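Local coordinates for protein digeranylgeranylglycerophospholipid reductase (Sulfolobus acidocaldarius, PDB 4OPC) that reduces the double bonds of the geranylgeranyl chains of archaeal membrane lipids, using one bound FAD per subunit, to give saturated archaeols, at residues A[20-25]-A[113-118]; A[283-288]-A[313-318]; A[351-356]-A[446-451]; A[399-402]-A[406-409]. One frame throughout, in Å; residues are numbered along the deposited sequence. Where two conformers were deposited one is given.

Interaction 1 (A[20-25]-A[113-118]); sequences SAAYQL and RGVEIW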
loop_
_atom_site.group_PDB
_atom_site.type_symbol
_atom_site.label_atom_id
_atom_site.label_comp_id
_atom_site.label_asym_id
_atom_site.label_seq_id
_atom_site.Cartn_x
_atom_site.Cartn_y
_atom_site.Cartn_z
ATOM N N SER A 20 -10.259 8.252 -4.024
ATOM C CA SER A 20 -11.134 7.113 -4.327
ATOM C C SER A 20 -12.398 7.162 -3.487
ATOM O O SER A 20 -13.500 6.960 -3.979
ATOM C CB SER A 20 -10.414 5.783 -4.093
ATOM O OG SER A 20 -9.473 5.542 -5.114
ATOM N N ALA A 21 -12.236 7.432 -2.197
ATOM C CA ALA A 21 -13.397 7.553 -1.318
ATOM C C ALA A 21 -14.326 8.670 -1.806
ATOM O O ALA A 21 -15.549 8.483 -1.878
ATOM C CB ALA A 21 -12.952 7.806 0.123
ATOM N N ALA A 22 -13.748 9.821 -2.144
ATOM C CA ALA A 22 -14.535 10.960 -2.617
ATOM C C ALA A 22 -15.288 10.591 -3.893
ATOM O O ALA A 22 -16.491 10.860 -4.024
ATOM C CB ALA A 22 -13.632 12.158 -2.868
ATOM N N TYR A 23 -14.587 9.968 -4.840
ATOM C CA TYR A 23 -15.202 9.621 -6.108
ATOM C C TYR A 23 -16.343 8.620 -5.908
ATOM O O TYR A 23 -17.440 8.794 -6.443
ATOM C CB TYR A 23 -14.159 9.069 -7.080
ATOM C CG TYR A 23 -14.700 8.866 -8.465
ATOM C CD1 TYR A 23 -14.790 9.929 -9.361
ATOM C CD2 TYR A 23 -15.141 7.623 -8.881
ATOM C CE1 TYR A 23 -15.297 9.750 -10.635
ATOM C CE2 TYR A 23 -15.648 7.432 -10.158
ATOM C CZ TYR A 23 -15.721 8.499 -11.026
ATOM O OH TYR A 23 -16.219 8.322 -12.297
ATOM N N GLN A 24 -16.094 7.596 -5.103
ATOM C CA GLN A 24 -17.083 6.552 -4.866
ATOM C C GLN A 24 -18.307 7.035 -4.079
ATOM O O GLN A 24 -19.372 6.433 -4.175
ATOM C CB GLN A 24 -16.430 5.340 -4.170
ATOM C CG GLN A 24 -15.298 4.694 -4.960
ATOM C CD GLN A 24 -15.767 3.788 -6.075
ATOM O OE1 GLN A 24 -16.924 3.836 -6.499
ATOM N NE2 GLN A 24 -14.863 2.951 -6.567
ATOM N N LEU A 25 -18.149 8.100 -3.296
ATOM C CA LEU A 25 -19.272 8.659 -2.531
ATOM C C LEU A 25 -20.052 9.721 -3.291
ATOM O O LEU A 25 -21.109 10.159 -2.838
ATOM C CB LEU A 25 -18.792 9.247 -1.208
ATOM C CG LEU A 25 -18.448 8.232 -0.120
ATOM C CD1 LEU A 25 -17.645 8.915 0.978
ATOM C CD2 LEU A 25 -19.704 7.592 0.430
ATOM N N ARG A 113 -18.900 16.322 -9.404
ATOM C CA ARG A 113 -19.974 15.431 -8.971
ATOM C C ARG A 113 -20.433 15.710 -7.543
ATOM O O ARG A 113 -21.067 14.865 -6.904
ATOM C CB ARG A 113 -19.532 13.971 -9.104
ATOM C CG ARG A 113 -19.301 13.522 -10.542
ATOM C CD ARG A 113 -18.390 12.295 -10.611
ATOM N NE ARG A 113 -18.995 11.093 -10.042
ATOM C CZ ARG A 113 -19.615 10.159 -10.758
ATOM N NH1 ARG A 113 -19.716 10.286 -12.074
ATOM N NH2 ARG A 113 -20.140 9.103 -10.151
ATOM N N GLY A 114 -20.093 16.890 -7.033
ATOM C CA GLY A 114 -20.682 17.368 -5.797
ATOM C C GLY A 114 -19.794 17.435 -4.568
ATOM O O GLY A 114 -20.214 17.999 -3.555
ATOM N N VAL A 115 -18.585 16.879 -4.624
ATOM C CA VAL A 115 -17.694 16.893 -3.462
ATOM C C VAL A 115 -16.993 18.247 -3.359
ATOM O O VAL A 115 -16.495 18.766 -4.357
ATOM C CB VAL A 115 -16.653 15.754 -3.535
ATOM C CG1 VAL A 115 -15.672 15.829 -2.368
ATOM C CG2 VAL A 115 -17.364 14.406 -3.569
ATOM N N GLU A 116 -17.002 18.838 -2.170
ATOM C CA GLU A 116 -16.265 20.072 -1.941
ATOM C C GLU A 116 -14.818 19.744 -1.594
ATOM O O GLU A 116 -14.563 18.798 -0.848
ATOM C CB GLU A 116 -16.917 20.888 -0.822
ATOM C CG GLU A 116 -16.317 22.268 -0.660
ATOM C CD GLU A 116 -17.127 23.174 0.248
ATOM O OE1 GLU A 116 -18.085 22.692 0.888
ATOM O OE2 GLU A 116 -16.798 24.378 0.307
ATOM N N ILE A 117 -13.874 20.507 -2.145
ATOM C CA ILE A 117 -12.450 20.272 -1.910
ATOM C C ILE A 117 -11.741 21.553 -1.488
ATOM O O ILE A 117 -11.824 22.566 -2.183
ATOM C CB ILE A 117 -11.764 19.737 -3.168
ATOM C CG1 ILE A 117 -12.444 18.443 -3.622
ATOM C CG2 ILE A 117 -10.257 19.527 -2.918
ATOM C CD1 ILE A 117 -11.803 17.787 -4.825
ATOM N N TRP A 118 -11.054 21.500 -0.349
ATOM C CA TRP A 118 -10.205 22.606 0.079
ATOM C C TRP A 118 -8.751 22.155 0.092
ATOM O O TRP A 118 -8.372 21.289 0.885
ATOM C CB TRP A 118 -10.587 23.096 1.479
ATOM C CG TRP A 118 -12.018 23.565 1.661
ATOM C CD1 TRP A 118 -12.954 23.796 0.689
ATOM C CD2 TRP A 118 -12.657 23.838 2.909
ATOM N NE1 TRP A 118 -14.139 24.186 1.266
ATOM C CE2 TRP A 118 -13.983 24.217 2.628
ATOM C CE3 TRP A 118 -12.236 23.782 4.240
ATOM C CZ2 TRP A 118 -14.891 24.554 3.630
ATOM C CZ3 TRP A 118 -13.143 24.111 5.238
ATOM C CH2 TRP A 118 -14.451 24.495 4.925
HETATM O O HOH W 1 -19.289 7.344 -8.012
#
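Tyr23 and Arg113 meet because of their torsions: the Tyr23 ring leaves its helix with CG anti to the backbone N (chi1 -172°), while the Arg113 chain starts with CG anti to its carbonyl carbon and then bends at chi3 (67°), which brings the guanidinium obliquely up to the ring, at CE1 and OH. The setting is the FAD-binding Rossmann-type domain, where helix 16-25, following the glycine-rich turn after strand 9-12, packs on the residues that lead into strand 116-118, an outermost strand of the parallel part of the sheet. Ring and guanidinium planes lie 21° apart. Tyr23 CE1 stands 4.0 Å from Arg113 NE, and Tyr23 OH sits over one guanidinium face, offset toward the rim, 4.0 Å from Arg113 NH1. The strongest polar partner of Arg113 is Ser26, just past segment 20-25, whose OG bonds both Arg113 NE and Tyr23 O. An alanine at Tyr23 would remove the packing over one guanidinium face and is likely to open a gap beside Arg113 CD and NE, with Ser26 still holding NE. Gly114, with positive phi, is the C' residue of the Schellman motif that ends helix 99-112, and the chain then turns into Val115. The valine CB points toward helix 16-25, and its CG1 approaches Ala22 CB at 4.2 Å in purely apolar packing, while CG2 rests 3.7 Å from Ala22 O. A water molecule adds a further link, donating to Tyr23 O at 2.8 Å and accepting a weak bond from Arg113 NH2 at 2.9 Å.

Interaction 2 (A[283-288]-A[313-318]); sequences GIIVIG and AKAILS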
loop_
_atom_site.group_PDB
_atom_site.type_symbol
_atom_site.label_atom_id
_atom_site.label_comp_id
_atom_site.label_asym_id
_atom_site.label_seq_id
_atom_site.Cartn_x
_atom_site.Cartn_y
_atom_site.Cartn_z
ATOM N N GLY A 283 -17.438 6.884 14.442
ATOM C CA GLY A 283 -17.312 8.112 13.673
ATOM C C GLY A 283 -16.117 8.210 12.740
ATOM O O GLY A 283 -15.843 9.303 12.226
ATOM N N ILE A 284 -15.396 7.106 12.513
ATOM C CA ILE A 284 -14.167 7.193 11.717
ATOM C C ILE A 284 -13.849 5.901 10.979
ATOM O O ILE A 284 -14.035 4.796 11.512
ATOM C CB ILE A 284 -12.969 7.610 12.594
ATOM C CG1 ILE A 284 -11.700 7.754 11.756
ATOM C CG2 ILE A 284 -12.784 6.641 13.777
ATOM C CD1 ILE A 284 -10.550 8.445 12.494
ATOM N N ILE A 285 -13.382 6.054 9.746
ATOM C CA ILE A 285 -12.815 4.955 8.963
ATOM C C ILE A 285 -11.430 5.389 8.505
ATOM O O ILE A 285 -11.226 6.566 8.173
ATOM C CB ILE A 285 -13.707 4.607 7.759
ATOM C CG1 ILE A 285 -14.948 3.844 8.233
ATOM C CG2 ILE A 285 -12.924 3.818 6.682
ATOM C CD1 ILE A 285 -15.983 3.637 7.131
ATOM N N VAL A 286 -10.477 4.454 8.502
ATOM C CA VAL A 286 -9.111 4.716 8.081
ATOM C C VAL A 286 -8.808 3.930 6.811
ATOM O O VAL A 286 -9.145 2.748 6.714
ATOM C CB VAL A 286 -8.131 4.294 9.192
ATOM C CG1 VAL A 286 -6.694 4.588 8.783
ATOM C CG2 VAL A 286 -8.481 5.005 10.489
ATOM N N ILE A 287 -8.181 4.586 5.836
ATOM C CA ILE A 287 -7.911 3.965 4.538
ATOM C C ILE A 287 -6.495 4.267 4.042
ATOM O O ILE A 287 -5.787 5.120 4.601
ATOM C CB ILE A 287 -8.952 4.372 3.466
ATOM C CG1 ILE A 287 -8.908 5.880 3.217
ATOM C CG2 ILE A 287 -10.357 3.937 3.870
ATOM C CD1 ILE A 287 -9.796 6.320 2.058
ATOM N N GLY A 288 -6.072 3.562 2.997
ATOM C CA GLY A 288 -4.770 3.798 2.399
ATOM C C GLY A 288 -3.595 3.493 3.314
ATOM O O GLY A 288 -3.701 2.675 4.245
ATOM N N ALA A 313 -16.505 3.814 1.142
ATOM C CA ALA A 313 -17.726 4.382 0.586
ATOM C C ALA A 313 -18.912 3.452 0.841
ATOM O O ALA A 313 -20.003 3.902 1.227
ATOM C CB ALA A 313 -17.559 4.642 -0.889
ATOM N N LYS A 314 -18.703 2.154 0.639
ATOM C CA LYS A 314 -19.776 1.183 0.863
ATOM C C LYS A 314 -20.257 1.185 2.315
ATOM O O LYS A 314 -21.466 1.169 2.583
ATOM C CB LYS A 314 -19.304 -0.221 0.493
ATOM C CG LYS A 314 -19.504 -0.591 -0.960
ATOM C CD LYS A 314 -19.101 -2.040 -1.202
ATOM C CE LYS A 314 -19.777 -2.976 -0.209
ATOM N NZ LYS A 314 -19.563 -4.410 -0.556
ATOM N N ALA A 315 -19.314 1.204 3.248
ATOM C CA ALA A 315 -19.631 1.172 4.666
ATOM C C ALA A 315 -20.362 2.442 5.091
ATOM O O ALA A 315 -21.300 2.401 5.895
ATOM C CB ALA A 315 -18.354 0.987 5.482
ATOM N N ILE A 316 -19.931 3.572 4.546
ATOM C CA ILE A 316 -20.534 4.852 4.882
ATOM C C ILE A 316 -21.964 4.935 4.371
ATOM O O ILE A 316 -22.862 5.372 5.097
ATOM C CB ILE A 316 -19.666 6.001 4.357
ATOM C CG1 ILE A 316 -18.413 6.098 5.220
ATOM C CG2 ILE A 316 -20.425 7.327 4.373
ATOM C CD1 ILE A 316 -17.322 6.949 4.617
ATOM N N LEU A 317 -22.188 4.477 3.141
ATOM C CA LEU A 317 -23.545 4.461 2.602
ATOM C C LEU A 317 -24.463 3.593 3.460
ATOM O O LEU A 317 -25.613 3.963 3.702
ATOM C CB LEU A 317 -23.548 4.028 1.135
ATOM C CG LEU A 317 -22.841 5.027 0.214
ATOM C CD1 LEU A 317 -22.661 4.456 -1.185
ATOM C CD2 LEU A 317 -23.575 6.363 0.169
ATOM N N SER A 318 -23.969 2.460 3.944
ATOM C CA SER A 318 -24.769 1.622 4.826
ATOM C C SER A 318 -25.074 2.323 6.149
ATOM O O SER A 318 -26.207 2.269 6.642
ATOM C CB SER A 318 -24.075 0.283 5.063
ATOM O OG SER A 318 -24.022 -0.456 3.858
#
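Ile285 is the residue of 283-288 that reaches helix 302-322 at Ala315 and Ile316, and the residues before it set up the strand. Gly283, at positive phi, leads in. Ile284 opens strand 284-286. At Ile285 the CB points toward the helix; CG1 is anti to the carbonyl carbon (chi1 -75°) and chi2 is extended (172°), which carries CD1 out to the helix surface. That one methyl does the touching: Ile285 CD1 lies 3.9 Å from Ala315 CB and 4.0 Å from Ile316 CG1, the two isoleucine side chains crossing at a slant. The geometry is a helix packed on the face of a Rossmann-type sheet, in which strand 284-286 runs parallel to strand 153-156; Ile316 also touches Val153 and Val155 of that neighbour. All three touching side chains are buried, and the contact is wholly apolar. Val286 follows as the last residue of the strand. Ile287 packs on Ala17 and Ala21 of helix 16-25 and on Ser308 and Ala312 of helix 302-322. Gly288, at positive phi, touches the bound dihydroflavin-adenine dinucleotide, and its N is hydrogen-bonded to Ser308 OG.

Interaction 3 (A[351-356]-A[446-451]); sequences FRRFLQ and TEFNKS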
loop_
_atom_site.group_PDB
_atom_site.type_symbol
_atom_site.label_atom_id
_atom_site.label_comp_id
_atom_site.label_asym_id
_atom_site.label_seq_id
_atom_site.Cartn_x
_atom_site.Cartn_y
_atom_site.Cartn_z
ATOM N N PHE A 351 4.807 -14.140 4.578
ATOM C CA PHE A 351 5.712 -14.488 3.491
ATOM C C PHE A 351 6.853 -13.474 3.364
ATOM O O PHE A 351 8.019 -13.862 3.221
ATOM C CB PHE A 351 4.911 -14.656 2.188
ATOM C CG PHE A 351 5.671 -15.311 1.069
ATOM C CD1 PHE A 351 6.439 -16.446 1.282
ATOM C CD2 PHE A 351 5.568 -14.819 -0.217
ATOM C CE1 PHE A 351 7.126 -17.043 0.233
ATOM C CE2 PHE A 351 6.251 -15.420 -1.263
ATOM C CZ PHE A 351 7.019 -16.542 -1.031
ATOM N N ARG A 352 6.528 -12.185 3.470
ATOM C CA ARG A 352 7.538 -11.129 3.461
ATOM C C ARG A 352 8.649 -11.350 4.493
ATOM O O ARG A 352 9.828 -11.136 4.203
ATOM C CB ARG A 352 6.877 -9.757 3.714
ATOM C CG ARG A 352 7.827 -8.745 4.359
ATOM C CD ARG A 352 7.156 -7.470 4.794
ATOM N NE ARG A 352 6.448 -7.556 6.074
ATOM C CZ ARG A 352 6.977 -7.206 7.244
ATOM N NH1 ARG A 352 8.218 -6.763 7.295
ATOM N NH2 ARG A 352 6.249 -7.243 8.352
ATOM N N ARG A 353 8.267 -11.727 5.703
ATOM C CA ARG A 353 9.228 -11.894 6.790
ATOM C C ARG A 353 10.236 -12.973 6.436
ATOM O O ARG A 353 11.434 -12.841 6.685
ATOM C CB ARG A 353 8.492 -12.246 8.079
ATOM C CG ARG A 353 7.680 -11.092 8.632
ATOM C CD ARG A 353 6.627 -11.574 9.616
ATOM N NE ARG A 353 5.655 -10.509 9.828
ATOM C CZ ARG A 353 5.450 -9.883 10.981
ATOM N NH1 ARG A 353 6.109 -10.241 12.075
ATOM N NH2 ARG A 353 4.560 -8.908 11.043
ATOM N N PHE A 354 9.746 -14.052 5.840
ATOM C CA PHE A 354 10.603 -15.094 5.329
ATOM C C PHE A 354 11.547 -14.573 4.235
ATOM O O PHE A 354 12.763 -14.766 4.315
ATOM C CB PHE A 354 9.716 -16.235 4.817
ATOM C CG PHE A 354 10.447 -17.315 4.069
ATOM C CD1 PHE A 354 11.288 -18.207 4.729
ATOM C CD2 PHE A 354 10.267 -17.455 2.702
ATOM C CE1 PHE A 354 11.933 -19.220 4.021
ATOM C CE2 PHE A 354 10.909 -18.459 1.996
ATOM C CZ PHE A 354 11.737 -19.341 2.655
ATOM N N LEU A 355 10.988 -13.921 3.220
ATOM C CA LEU A 355 11.795 -13.447 2.101
ATOM C C LEU A 355 12.881 -12.482 2.573
ATOM O O LEU A 355 14.010 -12.536 2.094
ATOM C CB LEU A 355 10.906 -12.776 1.043
ATOM C CG LEU A 355 9.887 -13.701 0.374
ATOM C CD1 LEU A 355 8.997 -12.887 -0.557
ATOM C CD2 LEU A 355 10.565 -14.842 -0.391
ATOM N N GLN A 356 12.536 -11.602 3.514
ATOM C CA GLN A 356 13.510 -10.626 4.012
ATOM C C GLN A 356 14.681 -11.261 4.761
ATOM O O GLN A 356 15.717 -10.622 4.927
ATOM C CB GLN A 356 12.824 -9.579 4.885
ATOM C CG GLN A 356 11.957 -8.612 4.091
ATOM C CD GLN A 356 11.175 -7.665 4.976
ATOM O OE1 GLN A 356 10.608 -8.066 5.994
ATOM N NE2 GLN A 356 11.134 -6.395 4.594
ATOM N N THR A 446 4.110 -13.805 16.497
ATOM C CA THR A 446 5.171 -13.998 17.486
ATOM C C THR A 446 5.850 -15.354 17.304
ATOM O O THR A 446 7.084 -15.448 17.267
ATOM C CB THR A 446 4.630 -13.897 18.927
ATOM O OG1 THR A 446 4.102 -12.582 19.144
ATOM C CG2 THR A 446 5.739 -14.165 19.939
ATOM N N GLU A 447 5.045 -16.405 17.190
ATOM C CA GLU A 447 5.584 -17.748 16.993
ATOM C C GLU A 447 6.323 -17.856 15.665
ATOM O O GLU A 447 7.372 -18.498 15.579
ATOM C CB GLU A 447 4.473 -18.795 17.049
ATOM C CG GLU A 447 3.791 -18.930 18.389
ATOM C CD GLU A 447 2.685 -19.967 18.366
ATOM O OE1 GLU A 447 2.881 -21.032 17.738
ATOM O OE2 GLU A 447 1.619 -19.716 18.969
ATOM N N PHE A 448 5.788 -17.228 14.624
ATOM C CA PHE A 448 6.457 -17.283 13.335
ATOM C C PHE A 448 7.809 -16.575 13.361
ATOM O O PHE A 448 8.798 -17.104 12.863
ATOM C CB PHE A 448 5.581 -16.729 12.208
ATOM C CG PHE A 448 6.243 -16.813 10.865
ATOM C CD1 PHE A 448 6.391 -18.039 10.245
ATOM C CD2 PHE A 448 6.779 -15.688 10.261
ATOM C CE1 PHE A 448 7.029 -18.147 9.027
ATOM C CE2 PHE A 448 7.422 -15.788 9.044
ATOM C CZ PHE A 448 7.547 -17.013 8.427
ATOM N N ASN A 449 7.854 -15.383 13.947
ATOM C CA ASN A 449 9.113 -14.652 14.068
ATOM C C ASN A 449 10.175 -15.494 14.753
ATOM O O ASN A 449 11.331 -15.522 14.335
ATOM C CB ASN A 449 8.927 -13.359 14.867
ATOM C CG ASN A 449 8.113 -12.313 14.132
ATOM O OD1 ASN A 449 8.009 -12.319 12.902
ATOM N ND2 ASN A 449 7.533 -11.394 14.891
ATOM N N LYS A 450 9.772 -16.180 15.816
ATOM C CA LYS A 450 10.690 -17.007 16.584
ATOM C C LYS A 450 11.219 -18.163 15.735
ATOM O O LYS A 450 12.372 -18.577 15.873
ATOM C CB LYS A 450 10.001 -17.529 17.852
ATOM C CG LYS A 450 10.924 -18.285 18.795
ATOM C CD LYS A 450 10.204 -18.712 20.065
ATOM C CE LYS A 450 11.113 -19.543 20.964
ATOM N NZ LYS A 450 11.614 -20.761 20.264
ATOM N N SER A 451 10.382 -18.663 14.832
ATOM C CA SER A 451 10.773 -19.791 13.992
ATOM C C SER A 451 11.888 -19.437 13.011
ATOM O O SER A 451 12.624 -20.317 12.571
ATOM C CB SER A 451 9.569 -20.353 13.235
ATOM O OG SER A 451 9.340 -19.635 12.034
HETATM O O HOH W 2 6.095 -8.827 14.636
#
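Segments 351-356 and 446-451 run nearly parallel, their axes 16° apart and 10.7 Å at closest approach, with Arg353 and Asn449 the nearest pair of CA atoms at 7.8 Å. The gap is bridged by Phe448 from one side and by Arg353 from the other. Arg353 does so with CG anti to the carbonyl carbon (chi1 -70°) and the chain extended from CG to NE. Its NH1 donates to Asn449 OD1 at 2.9 Å, with an N-H...acceptor angle of 152°. The bond lies in the carbonyl plane on a lone pair of OD1 and within the guanidinium plane; guanidinium and amide are nearly coplanar, and the amide sits at the guanidinium edge. A water beside them accepts from both Arg353 NH1 and Asn449 ND2, 2.9 Å from the former. Lower on the arginine, the methylene CB lies 3.8 Å from CE2 of the Phe448 ring, at the ring's edge and near its plane. Phe354 adds its own CB to the same edge, 4.3 Å from Phe448 CZ. The NE of Arg353 forms a salt bridge with Asp349, one turn earlier, which probably helps to fix the chain. With Arg353 replaced by an alanine, Asn449 OD1 would probably lose its charged donor and Asp349 one of its two arginine partners, and a gap would open beside the amide. Around this pair, helix 410-425 meets Phe354 through Leu410 and Val413 and Phe448 through Ser416, whereas Arg352 and Gln356 turn to Gln234 of strand 226-234 and touch the bound lipid.

Interaction 4 (A[399-402]-A[406-409]); sequences SGLG and LLFK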
loop_
_atom_site.group_PDB
_atom_site.type_symbol
_atom_site.label_atom_id
_atom_site.label_comp_id
_atom_site.label_asym_id
_atom_site.label_seq_id
_atom_site.Cartn_x
_atom_site.Cartn_y
_atom_site.Cartn_z
ATOM N N SER A 399 16.506 -30.330 -2.237
ATOM C CA SER A 399 16.902 -31.399 -1.325
ATOM C C SER A 399 18.380 -31.752 -1.458
ATOM O O SER A 399 18.937 -32.440 -0.606
ATOM C CB SER A 399 16.018 -32.643 -1.511
ATOM O OG SER A 399 16.186 -33.228 -2.795
ATOM N N GLY A 400 19.006 -31.272 -2.529
ATOM C CA GLY A 400 20.417 -31.512 -2.759
ATOM C C GLY A 400 21.317 -30.416 -2.219
ATOM O O GLY A 400 22.538 -30.533 -2.279
ATOM N N LEU A 401 20.725 -29.355 -1.679
ATOM C CA LEU A 401 21.494 -28.213 -1.188
ATOM C C LEU A 401 22.335 -28.616 0.022
ATOM O O LEU A 401 21.812 -29.136 1.007
ATOM C CB LEU A 401 20.554 -27.053 -0.840
ATOM C CG LEU A 401 21.166 -25.744 -0.346
ATOM C CD1 LEU A 401 22.080 -25.139 -1.398
ATOM C CD2 LEU A 401 20.066 -24.759 0.033
ATOM N N GLY A 402 23.641 -28.379 -0.060
ATOM C CA GLY A 402 24.563 -28.880 0.942
ATOM C C GLY A 402 25.120 -27.855 1.909
ATOM O O GLY A 402 26.299 -27.895 2.261
ATOM N N LEU A 406 17.724 -21.110 5.287
ATOM C CA LEU A 406 16.346 -20.834 5.665
ATOM C C LEU A 406 15.351 -21.342 4.621
ATOM O O LEU A 406 14.170 -21.462 4.905
ATOM C CB LEU A 406 16.130 -19.340 5.932
ATOM C CG LEU A 406 16.622 -18.835 7.291
ATOM C CD1 LEU A 406 16.241 -17.372 7.484
ATOM C CD2 LEU A 406 16.066 -19.682 8.426
ATOM N N LEU A 407 15.822 -21.660 3.417
ATOM C CA LEU A 407 14.913 -22.164 2.390
ATOM C C LEU A 407 14.163 -23.407 2.852
ATOM O O LEU A 407 13.031 -23.629 2.441
ATOM C CB LEU A 407 15.672 -22.493 1.109
ATOM C CG LEU A 407 16.152 -21.280 0.314
ATOM C CD1 LEU A 407 17.082 -21.791 -0.778
ATOM C CD2 LEU A 407 14.982 -20.495 -0.262
ATOM N N PHE A 408 14.790 -24.211 3.707
ATOM C CA PHE A 408 14.181 -25.453 4.169
ATOM C C PHE A 408 12.973 -25.231 5.079
ATOM O O PHE A 408 12.299 -26.191 5.442
ATOM C CB PHE A 408 15.213 -26.352 4.862
ATOM C CG PHE A 408 16.259 -26.911 3.926
ATOM C CD1 PHE A 408 15.965 -27.978 3.091
ATOM C CD2 PHE A 408 17.539 -26.371 3.888
ATOM C CE1 PHE A 408 16.929 -28.498 2.224
ATOM C CE2 PHE A 408 18.510 -26.878 3.026
ATOM C CZ PHE A 408 18.204 -27.942 2.194
ATOM N N LYS A 409 12.713 -23.986 5.458
ATOM C CA LYS A 409 11.550 -23.669 6.283
ATOM C C LYS A 409 10.325 -23.318 5.462
ATOM O O LYS A 409 9.310 -22.903 6.020
ATOM C CB LYS A 409 11.870 -22.531 7.247
ATOM C CG LYS A 409 12.752 -22.988 8.404
ATOM C CD LYS A 409 13.210 -21.817 9.242
ATOM C CE LYS A 409 13.961 -22.277 10.477
ATOM N NZ LYS A 409 13.081 -23.031 11.420
#
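Leu401 closes on Leu407 and Phe408 within the helix-to-helix loop 398-409, which joins helix 388-397 to helix 410-425 and whose later part is a short 3-10 segment: 399-402 is irregular, while in 406-409 Lys409 N bonds to Leu406 O at 3.0 Å, with Lys409 at the N-cap position of the following helix. The Leu401 torsions set where its methyls go. Its CB is already directed toward the 406-409 segment by the backbone, and with CG anti to the backbone N (chi1 -178°) and chi2 near +60° CD2 is brought to Phe408 CE2 and Leu407 CD1. Phe408 answers from the other side with CG anti to the carbonyl carbon (chi1 -68°), a setting that swings the ring back toward Leu401. Ring and leucine meet at a slant, through the ring atoms CZ and CE2: Phe408 CZ lies 3.9 Å from Leu401 CB, and Phe408 CE2 lies 4.0 Å from Leu401 CD2. The carbonyl of Leu401 also comes close, its O 4.0 Å from Phe408 CZ. Phe408 is exposed, whereas Leu407 is buried and packs on Leu358, Ile398 and Asp362. The Leu401 side chain reaches Tyr365 of helix 360-368 as well, tying the loop to that helix. Bound lipid lies near, about 4 Å from the side chain of Leu407, although the contact is itself apolar packing within the connection. A methyl-to-methyl approach completes the contact, Leu401 CD2 standing 4.3 Å from Leu407 CD1.

How the interactions relate
The contacts fall into two pairs. Interactions 1 and 2, with centres 13 Å apart, share the FAD-binding sheet and touch directly: Gln24 CB lies 3.5 Å from Ala313 CB. Helix 16-25 is thus packed against helix 302-322, and the Ala22 side chain stays about 11 Å from the bound flavin nucleotide, that of Ile285 about 12 Å. Interactions 3 and 4, with centres 17 Å apart, lie among the C-terminal helices beside the bound lipid; Ser451 O accepts a hydrogen bond from Lys409 NZ, and Phe354 CE1 approaches Leu406 O at 3.3 Å. Between the pairs, interactions 2 and 3 come nearest, about 15 Å between nearest atoms.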